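Translocator protein BipD (Burkholderia pseudomallei, PDB 2IZP) is required for invasion of epithelial cells and survival within host cells, and probably regulates secretion of the effectors BipB and BipC and their insertion into the target membrane. Local coordinates at residues I137-T142 with M194-G199. Numbering follows the deposited sequence.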
loop_
_atom_site.group_PDB
_atom_site.type_symbol
_atom_site.label_atom_id
_atom_site.label_comp_id
_atom_site.label_asym_id
_atom_site.label_seq_id
_atom_site.Cartn_x
_atom_site.Cartn_y
_atom_site.Cartn_z
ATOM N N ILE A 137 11.978 -2.505 5.498
ATOM C CA ILE A 137 11.839 -1.645 4.326
ATOM C C ILE A 137 11.224 -2.392 3.146
ATOM O O ILE A 137 10.244 -1.978 2.539
ATOM C CB ILE A 137 13.221 -1.082 3.926
ATOM C CG1 ILE A 137 13.907 -0.273 5.031
ATOM C CG2 ILE A 137 13.105 -0.279 2.642
ATOM C CD1 ILE A 137 15.338 0.107 4.730
ATOM N N ASP A 138 11.808 -3.537 2.806
ATOM C CA ASP A 138 11.365 -4.330 1.667
ATOM C C ASP A 138 9.904 -4.739 1.812
ATOM O O ASP A 138 9.047 -4.483 0.971
ATOM C CB ASP A 138 12.255 -5.570 1.544
ATOM C CG ASP A 138 13.642 -5.287 1.004
ATOM O OD1 ASP A 138 14.589 -6.021 1.381
ATOM O OD2 ASP A 138 13.806 -4.340 0.204
ATOM N N ALA A 139 9.645 -5.395 2.938
ATOM C CA ALA A 139 8.329 -5.930 3.235
ATOM C C ALA A 139 7.277 -4.839 3.107
ATOM O O ALA A 139 6.340 -5.012 2.314
ATOM C CB ALA A 139 8.326 -6.583 4.606
ATOM N N TYR A 140 7.413 -3.733 3.840
ATOM C CA TYR A 140 6.387 -2.691 3.689
ATOM C C TYR A 140 6.366 -2.213 2.246
ATOM O O TYR A 140 5.314 -1.904 1.676
ATOM C CB TYR A 140 6.606 -1.531 4.654
ATOM C CG TYR A 140 5.905 -1.694 5.987
ATOM C CD1 TYR A 140 6.616 -2.138 7.096
ATOM C CD2 TYR A 140 4.561 -1.412 6.150
ATOM C CE1 TYR A 140 6.006 -2.297 8.322
ATOM C CE2 TYR A 140 3.932 -1.567 7.370
ATOM C CZ TYR A 140 4.664 -2.010 8.452
ATOM O OH TYR A 140 4.060 -2.168 9.681
ATOM N N ALA A 141 7.533 -2.141 1.599
ATOM C CA ALA A 141 7.453 -1.728 0.193
ATOM C C ALA A 141 6.663 -2.743 -0.625
ATOM O O ALA A 141 5.772 -2.382 -1.396
ATOM C CB ALA A 141 8.840 -1.536 -0.392
ATOM N N THR A 142 6.947 -4.042 -0.487
ATOM C CA THR A 142 6.166 -4.977 -1.318
ATOM C C THR A 142 4.678 -4.925 -0.999
ATOM O O THR A 142 3.845 -4.752 -1.896
ATOM C CB THR A 142 6.714 -6.410 -1.202
ATOM O OG1 THR A 142 6.676 -6.900 0.139
ATOM C CG2 THR A 142 8.189 -6.414 -1.610
ATOM N N MET A 194 1.768 -11.019 -2.964
ATOM C CA MET A 194 2.935 -10.449 -2.298
ATOM C C MET A 194 3.786 -11.537 -1.655
ATOM O O MET A 194 3.297 -12.613 -1.301
ATOM C CB MET A 194 2.465 -9.392 -1.293
ATOM C CG MET A 194 2.148 -8.049 -1.937
ATOM S SD MET A 194 0.678 -7.226 -1.320
ATOM C CE MET A 194 -0.621 -8.023 -2.257
ATOM N N GLN A 195 5.081 -11.245 -1.532
ATOM C CA GLN A 195 6.068 -12.156 -0.988
ATOM C C GLN A 195 7.047 -11.473 -0.028
ATOM O O GLN A 195 7.936 -10.718 -0.424
ATOM C CB GLN A 195 6.864 -12.826 -2.117
ATOM C CG GLN A 195 8.001 -13.702 -1.586
ATOM C CD GLN A 195 7.455 -14.915 -0.856
ATOM O OE1 GLN A 195 6.603 -15.626 -1.394
ATOM N NE2 GLN A 195 7.920 -15.168 0.362
ATOM N N LEU A 196 6.874 -11.776 1.247
ATOM C CA LEU A 196 7.684 -11.331 2.358
ATOM C C LEU A 196 9.116 -11.855 2.325
ATOM O O LEU A 196 9.332 -13.039 2.070
ATOM C CB LEU A 196 7.027 -11.805 3.662
ATOM C CG LEU A 196 5.703 -11.115 3.989
ATOM C CD1 LEU A 196 5.157 -11.630 5.307
ATOM C CD2 LEU A 196 5.895 -9.605 4.000
ATOM N N PRO A 197 10.068 -10.965 2.593
ATOM C CA PRO A 197 11.496 -11.294 2.633
ATOM C C PRO A 197 11.819 -12.539 3.448
ATOM O O PRO A 197 11.092 -12.895 4.374
ATOM C CB PRO A 197 12.103 -10.071 3.339
ATOM C CG PRO A 197 11.210 -8.952 2.905
ATOM C CD PRO A 197 9.823 -9.536 2.873
ATOM N N LYS A 198 12.922 -13.196 3.105
ATOM C CA LYS A 198 13.354 -14.423 3.763
ATOM C C LYS A 198 13.847 -14.215 5.189
ATOM O O LYS A 198 14.966 -13.742 5.418
ATOM C CB LYS A 198 14.477 -15.073 2.933
ATOM C CG LYS A 198 15.539 -14.078 2.488
ATOM C CD LYS A 198 16.856 -14.751 2.137
ATOM C CE LYS A 198 18.017 -13.777 2.237
ATOM N NZ LYS A 198 19.324 -14.451 1.962
ATOM N N GLY A 199 13.031 -14.582 6.171
ATOM C CA GLY A 199 13.416 -14.460 7.568
ATOM C C GLY A 199 12.368 -13.749 8.399
ATOM O O GLY A 199 12.503 -13.585 9.609
#
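Pro197 rests the CG and CD of its ring on helix 123-160, CD reaching Ala139 CB at 3.7 Å while CG meets Asp138 CB at 3.8 Å. The ring thus straddles two successive residues of the helix, and the small methyl of Ala139 lets the extended chain come close: the CA atoms of Ala139 and Leu196 lie 5.5 Å apart. Leu196 points its CB away from the helix, yet its CD2 branch returns to touch Ala139 CB at 3.9 Å. Trp205 of helix 202-209 packs on both Ala139 and Leu196, extending this apolar patch. Thr142, one turn further on, has the largest share of buried surface. Its OG1 stands between the backbone N and the carbonyl carbon (chi1 60°), facing back along its own helix toward Ala139 O, and it comes no nearer than 4.1 Å to Gln195 O. Beyond it, Met194 passes its CG alongside Thr142 O at 3.7 Å before the bent chain carries its end away. The polar ends have other partners: Asp138 OD1 forms a salt bridge with Arg93, and Gln195 NE2 bonds to Ser218 O as well as to Leu196 O. These contacts seat strand 194-195, paired with strand 220-223, against the predicted coiled coil. No hydrogen bond crosses the interface, so between these segments it rests on van der Waals packing, apolar at Ala139, Leu196 and Pro197 and against backbone oxygens at Thr142 and Met194.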